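Local coordinates for protein nonribosomal peptide synthase (PDB 5JJP) that adenylates an aliphatic beta-amino acid, probably with ATP, as a member of the AMP-binding (ANL) family of ligases, at residues Ile211-Ile217 with Leu240-Ala246; Leu263-His267 with Leu291-Pro297; Ala270-Gly276 with Pro297-Phe303. All blocks are in the same frame, centred on the assembly; numbering follows the deposited sequence.

How the contacts relate
All three contacts lie within the AMP-binding family region, around one mixed six-stranded sheet. Contact 1 comes first along the chain and packs the C-terminal end of helix 201-212 and the turn after it against the end of helix 232-243. Contacts 2 and 3 follow with alternating segments: helix 259-268 runs into strand 273-276, helix 289-293 into strand 300-304; contact 2 pairs the helical parts, contact 3 the strands. Their centres are about 10 Å apart and they share Pro297. Contact 1 touches contact 3, centres about 13 Å apart, but not contact 2. The chain after helix 201-212 thus meets the sheet face bearing Gln273 and His275, and helix 259-268 the face bearing Val274.

Contact 1: Ile211-Ile217 with Leu240-Ala246; sequences IRAHGLI and LTLASGA
The backbones of 211-217 and 240-246 come nearest at Ile217 and Ser244, whose CA atoms are 6.3 Å apart, where the chain beyond one helix end passes the last turn of another. Leu240 supplies the apolar centre. Its CG stands anti to the backbone N (chi1 174°), which carries both methyls toward 211-217: CD2 sits 3.6 Å from Ile211 CG2 and 3.7 Å from Ile217 CD1, so one methyl is shared between the two isoleucines, while CD1 rests against CG of Arg212. Ile217 adds a second branch, its CG2 lying 3.7 Å from Ala246 CB. Arg212 runs past Leu240 in the opposite direction, bends at chi3 (75°), and lays one face of its guanidinium over the carbonyl of Ala243, with Ala243 O 3.1 Å from CZ and above the middle of the plane. None of the guanidinium N-H groups is aimed well at that oxygen; NH1 bonds instead to Tyr34 OH, tying the arginine to helix 31-37.

Helix 232-243 finishes here in a Schellman motif, with Gly245 at positive phi and Ala246 N bonded back to Thr241 O. In the same last turn Ser244 folds its hydroxyl back to donate to Leu240 O at 2.8 Å from OG, and Ser244 N reaches that oxygen from the other face of the carbonyl plane, so two donors grip it. A type I turn from Arg212 to Gly215 leads the chain away from helix 201-212. A water spans the two segments as a donor to both; its oxygen lies 3.0 Å from both Ser244 OG and Ile217 O. Thr241, whose OG1 bonds to Gly237 O within its own helix, borders Ile217 CD1.

Contact 2: Leu263-His267 with Leu291-Pro297; sequences LAFLH and LVAGLDP
The imidazole of His267 is the flat group of this contact: at its edge, in the ring plane, lies the carbonyl oxygen of Gly294, 3.1 Å from CE1 and 3.2 Å from NE2. Pro297 CD, 4.0 Å from CE1, and the CA of Leu295 approach the ring obliquely, and the side chains of Pro297 and His267 cross at about a right angle. CG of His267 is anti to the carbonyl carbon (chi1 -78°), a setting that swings the ring across from helix 259-268 to the chain leaving helix 289-293.

These two helices each precede a strand of the six-stranded sheet, so the contact packs neighbouring connections of the alpha/beta fold against one another. Leu295 is the centre of an inverse gamma turn, where the chain bends away after the helix, and its side chain drops between Leu263 and Leu266, which stand one turn apart on helix 259-268. Its CD1 meets Leu263 CD2 at 3.8 Å, the two side chains crossing at about a right angle, while its CD2 touches Leu266 CB, also at 3.8 Å. Leu263 uses its other methyl elsewhere: CD1 lies 3.7 Å from Leu291 CB, and CD2 also has Val292 CG2 nearby, at 4.2 Å. On the backbone side, Leu295 O accepts a hydrogen bond from Arg323 NH2.

Contact 3: Ala270-Gly276 with Pro297-Phe303; sequences AITQVHG and PLRSILF
Two neighbouring parallel strands of the six-stranded sheet, 273-276 and 300-303, form this contact, joined in the chain by a beta-alpha-beta crossover through helices 282-287 and 289-293. Their short axes are 4.6 Å apart at an angle of 14°. The ladder runs from Val274 N to Ser300 O, from Leu302 N to Val274 O (2.8 Å, 172° at the hydrogen) and from Gly276 N to Leu302 O. At its start Thr272 O takes three donors, Arg299 N, Ser300 N and Ser300 OG, the last 3.2 Å from it.

Side chains on one face carry a chain of polar bonds. Extended from a CG anti to the backbone N (chi1 -177°), Gln273 directs NE2 to Ser300 OG, 3.0 Å away and in the amide plane. Gln273 NE2 also bonds to Leu216 O, while Gln273 OE1 receives His275 NE2 at 2.8 Å, in the plane of the imidazole. This last bond helps to fix how the imidazole is turned; Leu302 CD2 lies over one of its faces, 3.6 Å from the centroid, in a CH-pi contact. A leucine in place of Gln273 is likely to leave His275 NE2 and Leu216 O without their partner and the imidazole freer to rotate. On the opposite face, Val274 CG2 packs on Leu298 CD1 at 3.6 Å.

Strand 222-225 flanks 273-276 on one side, bonding to it through Arg222 and Ala224, and strand 324-329 lies beyond 300-303, its Phe326 and Leu328 against Leu302. Helix 259-268 covers Ile271 and Val274 with Leu266.

Contact 1: Ile211-Ile217 with Leu240-Ala246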
ATOM      1  N   ILE A 211      -2.144   5.486  10.864  1.00 17.33           N
ATOM      2  CA  ILE A 211      -1.470   6.516  10.098  1.00 18.45           C
ATOM      3  C   ILE A 211      -2.293   7.838  10.013  1.00 16.94           C
ATOM      4  O   ILE A 211      -1.739   8.891  10.141  1.00 15.42           O
ATOM      5  CB  ILE A 211      -1.077   5.983   8.711  1.00 21.03           C
ATOM      6  CG1 ILE A 211       0.107   4.992   8.838  1.00 22.69           C
ATOM      7  CG2 ILE A 211      -0.650   7.095   7.778  1.00 22.05           C
ATOM      8  CD1 ILE A 211       1.441   5.624   9.211  1.00 20.98           C
ATOM      9  N   ARG A 212      -3.610   7.745   9.912  1.00 15.73           N
ATOM     10  CA  ARG A 212      -4.436   8.910   9.917  1.00 15.88           C
ATOM     11  C   ARG A 212      -4.366   9.691  11.188  1.00 16.58           C
ATOM     12  O   ARG A 212      -4.716  10.858  11.197  1.00 19.14           O
ATOM     13  CB  ARG A 212      -5.895   8.523   9.644  1.00 15.70           C
ATOM     14  CG  ARG A 212      -6.144   8.138   8.199  1.00 15.27           C
ATOM     15  CD  ARG A 212      -7.554   7.652   8.022  1.00 15.48           C
ATOM     16  NE  ARG A 212      -8.516   8.749   8.031  1.00 16.73           N
ATOM     17  CZ  ARG A 212      -9.829   8.605   8.222  1.00 18.14           C
ATOM     18  NH1 ARG A 212     -10.357   7.421   8.520  1.00 16.05           N
ATOM     19  NH2 ARG A 212     -10.619   9.683   8.148  1.00 19.48           N
ATOM     20  N   ALA A 213      -3.962   9.069  12.284  1.00 16.36           N
ATOM     21  CA  ALA A 213      -3.775   9.803  13.521  1.00 17.62           C
ATOM     22  C   ALA A 213      -2.628  10.785  13.436  1.00 19.06           C
ATOM     23  O   ALA A 213      -2.510  11.635  14.288  1.00 17.77           O
ATOM     24  CB  ALA A 213      -3.540   8.865  14.715  1.00 17.38           C
ATOM     25  N   HIS A 214      -1.743  10.593  12.465  1.00 22.21           N
ATOM     26  CA  HIS A 214      -0.564  11.421  12.311  1.00 23.72           C
ATOM     27  C   HIS A 214      -0.848  12.611  11.398  1.00 22.11           C
ATOM     28  O   HIS A 214       0.003  13.472  11.274  1.00 22.75           O
ATOM     29  CB  HIS A 214       0.589  10.616  11.678  1.00 28.51           C
ATOM     30  CG  HIS A 214       1.274   9.647  12.611  1.00 33.31           C
ATOM     31  ND1 HIS A 214       2.570   9.837  13.053  1.00 37.62           N
ATOM     32  CD2 HIS A 214       0.878   8.450  13.117  1.00 32.39           C
ATOM     33  CE1 HIS A 214       2.927   8.819  13.816  1.00 38.29           C
ATOM     34  NE2 HIS A 214       1.928   7.955  13.851  1.00 32.95           N
ATOM     35  N   GLY A 215      -1.970  12.627  10.694  1.00 19.93           N
ATOM     36  CA  GLY A 215      -2.315  13.759   9.829  1.00 19.24           C
ATOM     37  C   GLY A 215      -1.405  13.916   8.627  1.00 19.71           C
ATOM     38  O   GLY A 215      -1.005  15.035   8.286  1.00 19.26           O
ATOM     39  N   LEU A 216      -1.100  12.829   7.945  1.00 17.88           N
ATOM     40  CA  LEU A 216      -0.261  12.931   6.780  1.00 18.54           C
ATOM     41  C   LEU A 216      -1.018  13.421   5.616  1.00 16.61           C
ATOM     42  O   LEU A 216      -0.419  14.024   4.702  1.00 14.78           O
ATOM     43  CB  LEU A 216       0.324  11.584   6.396  1.00 22.37           C
ATOM     44  CG  LEU A 216       1.754  11.194   6.688  1.00 24.81           C
ATOM     45  CD1 LEU A 216       2.265  11.486   8.072  1.00 25.81           C
ATOM     46  CD2 LEU A 216       1.905   9.718   6.311  1.00 26.50           C
ATOM     47  N   ILE A 217      -2.303  13.084   5.552  1.00 15.79           N
ATOM     48  CA  ILE A 217      -3.116  13.450   4.405  1.00 16.80           C
ATOM     49  C   ILE A 217      -4.423  14.002   4.892  1.00 16.40           C
ATOM     50  O   ILE A 217      -5.058  13.432   5.762  1.00 16.91           O
ATOM     51  CB  ILE A 217      -3.375  12.250   3.433  1.00 17.53           C
ATOM     52  CG1 ILE A 217      -2.050  11.646   2.964  1.00 17.36           C
ATOM     53  CG2 ILE A 217      -4.168  12.684   2.189  1.00 17.01           C
ATOM     54  CD1 ILE A 217      -2.206  10.325   2.243  1.00 17.79           C
ATOM     55  N   LEU A 240      -4.717   4.822   1.543  1.00 13.13           N
ATOM     56  CA  LEU A 240      -4.655   5.785   2.602  1.00 14.03           C
ATOM     57  C   LEU A 240      -5.260   7.128   2.127  1.00 14.29           C
ATOM     58  O   LEU A 240      -5.898   7.812   2.895  1.00 15.34           O
ATOM     59  CB  LEU A 240      -3.225   5.967   3.057  1.00 14.51           C
ATOM     60  CG  LEU A 240      -3.016   7.087   4.081  1.00 15.09           C
ATOM     61  CD1 LEU A 240      -3.740   6.808   5.389  1.00 15.65           C
ATOM     62  CD2 LEU A 240      -1.545   7.334   4.305  1.00 15.44           C
ATOM     63  N   THR A 241      -5.010   7.487   0.869  1.00 13.62           N
ATOM     64  CA  THR A 241      -5.496   8.700   0.309  1.00 13.21           C
ATOM     65  C   THR A 241      -7.046   8.699   0.346  1.00 13.19           C
ATOM     66  O   THR A 241      -7.652   9.671   0.763  1.00 12.19           O
ATOM     67  CB  THR A 241      -4.998   8.877  -1.127  1.00 13.89           C
ATOM     68  OG1 THR A 241      -3.572   9.035  -1.145  1.00 12.62           O
ATOM     69  CG2 THR A 241      -5.688  10.120  -1.793  1.00 13.83           C
ATOM     70  N   LEU A 242      -7.655   7.605  -0.109  1.00 12.80           N
ATOM     71  CA  LEU A 242      -9.082   7.462  -0.109  1.00 12.96           C
ATOM     72  C   LEU A 242      -9.626   7.460   1.297  1.00 13.70           C
ATOM     73  O   LEU A 242     -10.633   8.134   1.584  1.00 13.43           O
ATOM     74  CB  LEU A 242      -9.513   6.168  -0.825  1.00 13.15           C
ATOM     75  CG  LEU A 242      -9.284   6.099  -2.324  1.00 13.72           C
ATOM     76  CD1 LEU A 242      -9.586   4.731  -2.835  1.00 13.58           C
ATOM     77  CD2 LEU A 242     -10.187   7.101  -3.025  1.00 14.75           C
ATOM     78  N   ALA A 243      -8.996   6.666   2.163  1.00 13.20           N
ATOM     79  CA  ALA A 243      -9.411   6.575   3.555  1.00 13.30           C
ATOM     80  C   ALA A 243      -9.435   7.942   4.220  1.00 13.49           C
ATOM     81  O   ALA A 243     -10.193   8.172   5.196  1.00 13.66           O
ATOM     82  CB  ALA A 243      -8.510   5.625   4.333  1.00 12.30           C
ATOM     83  N   SER A 244      -8.558   8.823   3.773  1.00 13.33           N
ATOM     84  CA  SER A 244      -8.437  10.156   4.364  1.00 13.52           C
ATOM     85  C   SER A 244      -9.357  11.140   3.680  1.00 13.55           C
ATOM     86  O   SER A 244      -9.456  12.286   4.095  1.00 14.06           O
ATOM     87  CB  SER A 244      -7.016  10.669   4.244  1.00 15.58           C
ATOM     88  OG  SER A 244      -6.081   9.814   4.845  1.00 15.47           O
ATOM     89  N   GLY A 245     -10.081  10.674   2.662  1.00 15.19           N
ATOM     90  CA  GLY A 245     -11.132  11.428   2.005  1.00 15.02           C
ATOM     91  C   GLY A 245     -10.541  12.361   0.989  1.00 16.88           C
ATOM     92  O   GLY A 245     -11.205  13.364   0.646  1.00 17.23           O
ATOM     93  N   ALA A 246      -9.312  12.071   0.528  1.00 15.18           N
ATOM     94  CA  ALA A 246      -8.622  12.974  -0.384  1.00 15.92           C
ATOM     95  C   ALA A 246      -8.773  12.515  -1.826  1.00 14.81           C
ATOM     96  O   ALA A 246      -9.664  11.785  -2.120  1.00 15.61           O
ATOM     97  CB  ALA A 246      -7.130  13.084   0.017  1.00 16.39           C
TER
HETATM   98  O   HOH W   1      -3.977  10.762   6.716  1.00 19.98           O

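Contact 2: Leu263-His267 with Leu291-Pro297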
ATOM      1  N   LEU A 263       6.950  16.476 -14.302  1.00 22.75           N
ATOM      2  CA  LEU A 263       6.804  17.790 -13.655  1.00 22.40           C
ATOM      3  C   LEU A 263       5.611  18.548 -14.163  1.00 22.17           C
ATOM      4  O   LEU A 263       4.885  19.108 -13.372  1.00 24.42           O
ATOM      5  CB  LEU A 263       8.088  18.607 -13.761  1.00 23.68           C
ATOM      6  CG  LEU A 263       9.281  17.965 -13.026  1.00 24.51           C
ATOM      7  CD1 LEU A 263      10.607  18.572 -13.425  1.00 25.84           C
ATOM      8  CD2 LEU A 263       9.126  18.065 -11.527  1.00 25.44           C
ATOM      9  N   ALA A 264       5.305  18.462 -15.459  1.00 21.86           N
ATOM     10  CA  ALA A 264       4.121  19.135 -16.010  1.00 20.83           C
ATOM     11  C   ALA A 264       2.846  18.502 -15.452  1.00 23.27           C
ATOM     12  O   ALA A 264       1.863  19.184 -15.189  1.00 21.80           O
ATOM     13  CB  ALA A 264       4.096  19.042 -17.521  1.00 20.75           C
ATOM     14  N   PHE A 265       2.887  17.179 -15.259  1.00 23.85           N
ATOM     15  CA  PHE A 265       1.749  16.455 -14.722  1.00 23.03           C
ATOM     16  C   PHE A 265       1.470  16.899 -13.293  1.00 20.93           C
ATOM     17  O   PHE A 265       0.347  17.047 -12.933  1.00 23.29           O
ATOM     18  CB  PHE A 265       2.002  14.938 -14.795  1.00 25.39           C
ATOM     19  CG  PHE A 265       0.823  14.108 -14.395  1.00 24.58           C
ATOM     20  CD1 PHE A 265      -0.248  13.978 -15.240  1.00 25.48           C
ATOM     21  CD2 PHE A 265       0.802  13.443 -13.165  1.00 26.46           C
ATOM     22  CE1 PHE A 265      -1.344  13.218 -14.871  1.00 27.23           C
ATOM     23  CE2 PHE A 265      -0.285  12.664 -12.801  1.00 25.37           C
ATOM     24  CZ  PHE A 265      -1.355  12.551 -13.657  1.00 25.61           C
ATOM     25  N   LEU A 266       2.497  17.104 -12.486  1.00 21.60           N
ATOM     26  CA  LEU A 266       2.280  17.558 -11.118  1.00 22.35           C
ATOM     27  C   LEU A 266       1.603  18.926 -11.083  1.00 22.98           C
ATOM     28  O   LEU A 266       0.810  19.175 -10.196  1.00 22.69           O
ATOM     29  CB  LEU A 266       3.578  17.627 -10.307  1.00 22.98           C
ATOM     30  CG  LEU A 266       4.401  16.338 -10.200  1.00 24.61           C
ATOM     31  CD1 LEU A 266       5.557  16.560  -9.235  1.00 24.83           C
ATOM     32  CD2 LEU A 266       3.580  15.134  -9.754  1.00 22.10           C
ATOM     33  N   HIS A 267       1.899  19.793 -12.050  1.00 24.10           N
ATOM     34  CA  HIS A 267       1.102  21.029 -12.241  1.00 24.89           C
ATOM     35  C   HIS A 267      -0.263  20.773 -12.796  1.00 22.86           C
ATOM     36  O   HIS A 267      -1.228  21.250 -12.275  1.00 24.57           O
ATOM     37  CB  HIS A 267       1.816  22.009 -13.214  1.00 25.85           C
ATOM     38  CG  HIS A 267       2.924  22.764 -12.582  1.00 26.75           C
ATOM     39  ND1 HIS A 267       2.702  23.901 -11.833  1.00 31.64           N
ATOM     40  CD2 HIS A 267       4.263  22.539 -12.551  1.00 28.05           C
ATOM     41  CE1 HIS A 267       3.869  24.361 -11.395  1.00 33.28           C
ATOM     42  NE2 HIS A 267       4.832  23.562 -11.834  1.00 28.10           N
ATOM     43  N   LEU A 291      12.530  23.660 -12.814  1.00 38.97           N
ATOM     44  CA  LEU A 291      11.138  23.198 -12.833  1.00 38.22           C
ATOM     45  C   LEU A 291      10.716  22.578 -11.487  1.00 32.98           C
ATOM     46  O   LEU A 291       9.580  22.775 -11.027  1.00 28.62           O
ATOM     47  CB  LEU A 291      10.916  22.235 -13.992  1.00 41.13           C
ATOM     48  CG  LEU A 291      11.149  22.848 -15.397  1.00 43.12           C
ATOM     49  CD1 LEU A 291      10.964  21.783 -16.467  1.00 41.21           C
ATOM     50  CD2 LEU A 291      10.210  24.016 -15.640  1.00 44.43           C
ATOM     51  N   VAL A 292      11.638  21.883 -10.831  1.00 29.08           N
ATOM     52  CA  VAL A 292      11.363  21.335  -9.496  1.00 29.29           C
ATOM     53  C   VAL A 292      11.031  22.471  -8.532  1.00 26.43           C
ATOM     54  O   VAL A 292      10.008  22.452  -7.857  1.00 26.32           O
ATOM     55  CB  VAL A 292      12.553  20.507  -8.967  1.00 28.02           C
ATOM     56  CG1 VAL A 292      12.375  20.175  -7.496  1.00 27.15           C
ATOM     57  CG2 VAL A 292      12.719  19.240  -9.799  1.00 27.52           C
ATOM     58  N   ALA A 293      11.909  23.459  -8.483  1.00 25.16           N
ATOM     59  CA  ALA A 293      11.698  24.684  -7.702  1.00 24.98           C
ATOM     60  C   ALA A 293      10.411  25.379  -8.017  1.00 22.58           C
ATOM     61  O   ALA A 293       9.880  26.080  -7.188  1.00 22.81           O
ATOM     62  CB  ALA A 293      12.869  25.662  -7.919  1.00 25.04           C
ATOM     63  N   GLY A 294       9.894  25.169  -9.211  1.00 22.16           N
ATOM     64  CA  GLY A 294       8.648  25.820  -9.643  1.00 22.71           C
ATOM     65  C   GLY A 294       7.371  25.062  -9.360  1.00 23.13           C
ATOM     66  O   GLY A 294       6.296  25.518  -9.764  1.00 22.43           O
ATOM     67  N   LEU A 295       7.472  23.917  -8.669  1.00 23.18           N
ATOM     68  CA  LEU A 295       6.270  23.132  -8.268  1.00 24.06           C
ATOM     69  C   LEU A 295       5.468  23.812  -7.151  1.00 23.63           C
ATOM     70  O   LEU A 295       5.493  23.390  -5.985  1.00 22.78           O
ATOM     71  CB  LEU A 295       6.652  21.724  -7.821  1.00 22.93           C
ATOM     72  CG  LEU A 295       7.276  20.848  -8.902  1.00 21.79           C
ATOM     73  CD1 LEU A 295       7.958  19.663  -8.237  1.00 22.87           C
ATOM     74  CD2 LEU A 295       6.228  20.383  -9.869  1.00 21.56           C
ATOM     75  N   ASP A 296       4.736  24.857  -7.519  1.00 22.94           N
ATOM     76  CA  ASP A 296       4.045  25.676  -6.537  1.00 23.74           C
ATOM     77  C   ASP A 296       2.969  24.949  -5.740  1.00 21.69           C
ATOM     78  O   ASP A 296       2.798  25.231  -4.544  1.00 22.94           O
ATOM     79  CB  ASP A 296       3.482  26.953  -7.197  1.00 27.56           C
ATOM     80  CG  ASP A 296       4.590  27.930  -7.596  1.00 31.91           C
ATOM     81  OD1 ASP A 296       5.631  27.991  -6.896  1.00 28.92           O
ATOM     82  OD2 ASP A 296       4.414  28.656  -8.596  1.00 44.43           O
ATOM     83  N   PRO A 297       2.225  24.036  -6.372  1.00 18.84           N
ATOM     84  CA  PRO A 297       1.122  23.422  -5.606  1.00 18.51           C
ATOM     85  C   PRO A 297       1.560  22.385  -4.607  1.00 17.62           C
ATOM     86  O   PRO A 297       0.798  22.053  -3.676  1.00 21.94           O
ATOM     87  CB  PRO A 297       0.264  22.750  -6.690  1.00 18.05           C
ATOM     88  CG  PRO A 297       0.670  23.422  -7.948  1.00 18.16           C
ATOM     89  CD  PRO A 297       2.101  23.780  -7.798  1.00 17.25           C
TER

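Contact 3: Ala270-Gly276 with Pro297-Phe303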
ATOM      1  N   ALA A 270      -2.412  19.494 -10.215  1.00 18.23           N
ATOM      2  CA  ALA A 270      -2.413  20.327  -9.029  1.00 17.77           C
ATOM      3  C   ALA A 270      -2.112  19.437  -7.819  1.00 18.27           C
ATOM      4  O   ALA A 270      -2.794  19.486  -6.797  1.00 15.77           O
ATOM      5  CB  ALA A 270      -3.754  21.044  -8.868  1.00 18.54           C
ATOM      6  N   ILE A 271      -1.015  18.701  -7.933  1.00 17.61           N
ATOM      7  CA  ILE A 271      -0.609  17.764  -6.883  1.00 18.07           C
ATOM      8  C   ILE A 271      -0.068  18.462  -5.617  1.00 16.94           C
ATOM      9  O   ILE A 271       0.850  19.298  -5.704  1.00 17.81           O
ATOM     10  CB  ILE A 271       0.465  16.813  -7.438  1.00 18.32           C
ATOM     11  CG1 ILE A 271      -0.105  16.019  -8.609  1.00 18.45           C
ATOM     12  CG2 ILE A 271       0.993  15.889  -6.348  1.00 19.87           C
ATOM     13  CD1 ILE A 271      -1.283  15.119  -8.249  1.00 18.49           C
ATOM     14  N   THR A 272      -0.649  18.144  -4.453  1.00 15.84           N
ATOM     15  CA  THR A 272      -0.154  18.676  -3.172  1.00 14.71           C
ATOM     16  C   THR A 272       0.805  17.741  -2.465  1.00 14.86           C
ATOM     17  O   THR A 272       1.608  18.185  -1.659  1.00 14.88           O
ATOM     18  CB  THR A 272      -1.283  18.990  -2.205  1.00 14.58           C
ATOM     19  OG1 THR A 272      -2.004  17.796  -1.892  1.00 14.17           O
ATOM     20  CG2 THR A 272      -2.255  20.028  -2.837  1.00 14.45           C
ATOM     21  N   GLN A 273       0.750  16.448  -2.764  1.00 15.39           N
ATOM     22  CA  GLN A 273       1.638  15.508  -2.073  1.00 16.42           C
ATOM     23  C   GLN A 273       2.134  14.450  -3.026  1.00 15.27           C
ATOM     24  O   GLN A 273       1.371  13.932  -3.836  1.00 13.45           O
ATOM     25  CB  GLN A 273       0.903  14.874  -0.905  1.00 17.82           C
ATOM     26  CG  GLN A 273       1.768  13.926  -0.071  1.00 19.43           C
ATOM     27  CD  GLN A 273       1.048  13.436   1.159  1.00 19.55           C
ATOM     28  OE1 GLN A 273       0.517  12.344   1.166  1.00 20.42           O
ATOM     29  NE2 GLN A 273       0.964  14.282   2.179  1.00 20.39           N
ATOM     30  N   VAL A 274       3.432  14.204  -2.995  1.00 15.51           N
ATOM     31  CA  VAL A 274       4.005  13.209  -3.851  1.00 16.16           C
ATOM     32  C   VAL A 274       4.501  12.032  -3.007  1.00 17.19           C
ATOM     33  O   VAL A 274       5.168  12.222  -1.995  1.00 17.17           O
ATOM     34  CB  VAL A 274       5.148  13.725  -4.680  1.00 15.35           C
ATOM     35  CG1 VAL A 274       5.831  12.550  -5.386  1.00 17.18           C
ATOM     36  CG2 VAL A 274       4.664  14.698  -5.711  1.00 14.47           C
ATOM     37  N   HIS A 275       4.105  10.834  -3.411  1.00 15.78           N
ATOM     38  CA  HIS A 275       4.606   9.586  -2.847  1.00 16.58           C
ATOM     39  C   HIS A 275       5.541   8.946  -3.856  1.00 16.64           C
ATOM     40  O   HIS A 275       5.204   8.846  -5.038  1.00 15.87           O
ATOM     41  CB  HIS A 275       3.461   8.576  -2.622  1.00 15.89           C
ATOM     42  CG  HIS A 275       2.502   8.961  -1.549  1.00 16.51           C
ATOM     43  ND1 HIS A 275       1.507   8.119  -1.113  1.00 17.50           N
ATOM     44  CD2 HIS A 275       2.387  10.089  -0.820  1.00 17.11           C
ATOM     45  CE1 HIS A 275       0.832   8.697  -0.147  1.00 18.57           C
ATOM     46  NE2 HIS A 275       1.323   9.917   0.024  1.00 18.99           N
ATOM     47  N   GLY A 276       6.677   8.495  -3.390  1.00 16.79           N
ATOM     48  CA  GLY A 276       7.638   7.851  -4.270  1.00 19.85           C
ATOM     49  C   GLY A 276       8.887   7.418  -3.543  1.00 20.36           C
ATOM     50  O   GLY A 276       9.083   7.790  -2.398  1.00 20.65           O
ATOM     51  N   PRO A 297       2.225  24.036  -6.372  1.00 18.84           N
ATOM     52  CA  PRO A 297       1.122  23.422  -5.606  1.00 18.51           C
ATOM     53  C   PRO A 297       1.560  22.385  -4.607  1.00 17.62           C
ATOM     54  O   PRO A 297       0.798  22.053  -3.676  1.00 21.94           O
ATOM     55  CB  PRO A 297       0.264  22.750  -6.690  1.00 18.05           C
ATOM     56  CG  PRO A 297       0.670  23.422  -7.948  1.00 18.16           C
ATOM     57  CD  PRO A 297       2.101  23.780  -7.798  1.00 17.25           C
ATOM     58  N   LEU A 298       2.789  21.922  -4.746  1.00 17.71           N
ATOM     59  CA  LEU A 298       3.313  20.827  -3.933  1.00 16.79           C
ATOM     60  C   LEU A 298       3.611  21.309  -2.515  1.00 16.07           C
ATOM     61  O   LEU A 298       4.399  22.223  -2.345  1.00 16.26           O
ATOM     62  CB  LEU A 298       4.590  20.266  -4.562  1.00 15.99           C
ATOM     63  CG  LEU A 298       5.187  19.009  -3.917  1.00 16.56           C
ATOM     64  CD1 LEU A 298       4.243  17.846  -4.065  1.00 17.64           C
ATOM     65  CD2 LEU A 298       6.523  18.625  -4.508  1.00 16.65           C
ATOM     66  N   ARG A 299       2.971  20.686  -1.519  1.00 15.02           N
ATOM     67  CA  ARG A 299       3.166  20.999  -0.114  1.00 14.44           C
ATOM     68  C   ARG A 299       3.914  19.912   0.617  1.00 14.77           C
ATOM     69  O   ARG A 299       4.466  20.162   1.714  1.00 15.09           O
ATOM     70  CB  ARG A 299       1.829  21.175   0.580  1.00 14.96           C
ATOM     71  CG  ARG A 299       0.899  22.134  -0.151  1.00 15.23           C
ATOM     72  CD  ARG A 299      -0.368  22.325   0.614  1.00 14.08           C
ATOM     73  NE  ARG A 299      -0.051  22.954   1.871  1.00 15.33           N
ATOM     74  CZ  ARG A 299      -0.725  22.787   3.009  1.00 15.62           C
ATOM     75  NH1 ARG A 299      -0.283  23.375   4.089  1.00 15.99           N
ATOM     76  NH2 ARG A 299      -1.823  22.021   3.090  1.00 15.52           N
ATOM     77  N   SER A 300       3.952  18.695   0.073  1.00 14.03           N
ATOM     78  CA  SER A 300       4.487  17.603   0.858  1.00 13.55           C
ATOM     79  C   SER A 300       4.991  16.445   0.051  1.00 14.02           C
ATOM     80  O   SER A 300       4.545  16.209  -1.042  1.00 13.81           O
ATOM     81  CB  SER A 300       3.437  17.126   1.844  1.00 13.27           C
ATOM     82  OG  SER A 300       2.246  16.834   1.161  1.00 14.52           O
ATOM     83  N   ILE A 301       5.928  15.699   0.627  1.00 15.16           N
ATOM     84  CA  ILE A 301       6.486  14.531  -0.037  1.00 15.94           C
ATOM     85  C   ILE A 301       6.659  13.417   0.979  1.00 15.95           C
ATOM     86  O   ILE A 301       7.158  13.642   2.084  1.00 15.05           O
ATOM     87  CB  ILE A 301       7.864  14.835  -0.635  1.00 17.49           C
ATOM     88  CG1 ILE A 301       7.792  16.037  -1.590  1.00 19.45           C
ATOM     89  CG2 ILE A 301       8.392  13.622  -1.371  1.00 18.01           C
ATOM     90  CD1 ILE A 301       9.162  16.490  -2.119  1.00 20.10           C
ATOM     91  N   LEU A 302       6.274  12.224   0.581  1.00 17.20           N
ATOM     92  CA  LEU A 302       6.412  11.023   1.392  1.00 20.02           C
ATOM     93  C   LEU A 302       7.303  10.038   0.652  1.00 22.89           C
ATOM     94  O   LEU A 302       7.024   9.730  -0.537  1.00 25.08           O
ATOM     95  CB  LEU A 302       5.039  10.439   1.587  1.00 20.36           C
ATOM     96  CG  LEU A 302       4.902   9.126   2.337  1.00 23.37           C
ATOM     97  CD1 LEU A 302       5.339   9.312   3.769  1.00 26.55           C
ATOM     98  CD2 LEU A 302       3.473   8.592   2.328  1.00 24.85           C
ATOM     99  N   PHE A 303       8.421   9.663   1.259  1.00 24.78           N
ATOM    100  CA  PHE A 303       9.345   8.640   0.657  1.00 31.24           C
ATOM    101  C   PHE A 303       9.304   7.344   1.373  1.00 30.12           C
ATOM    102  O   PHE A 303       9.172   7.333   2.568  1.00 22.28           O
ATOM    103  CB  PHE A 303      10.834   8.874   0.888  1.00 32.60           C
ATOM    104  CG  PHE A 303      11.272  10.228   0.744  1.00 41.26           C
ATOM    105  CD1 PHE A 303      11.170  10.869  -0.488  1.00 52.35           C
ATOM    106  CD2 PHE A 303      11.879  10.855   1.802  1.00 47.33           C
ATOM    107  CE1 PHE A 303      11.619  12.168  -0.644  1.00 56.51           C
ATOM    108  CE2 PHE A 303      12.341  12.143   1.656  1.00 58.83           C
ATOM    109  CZ  PHE A 303      12.206  12.809   0.433  1.00 56.74           C
TER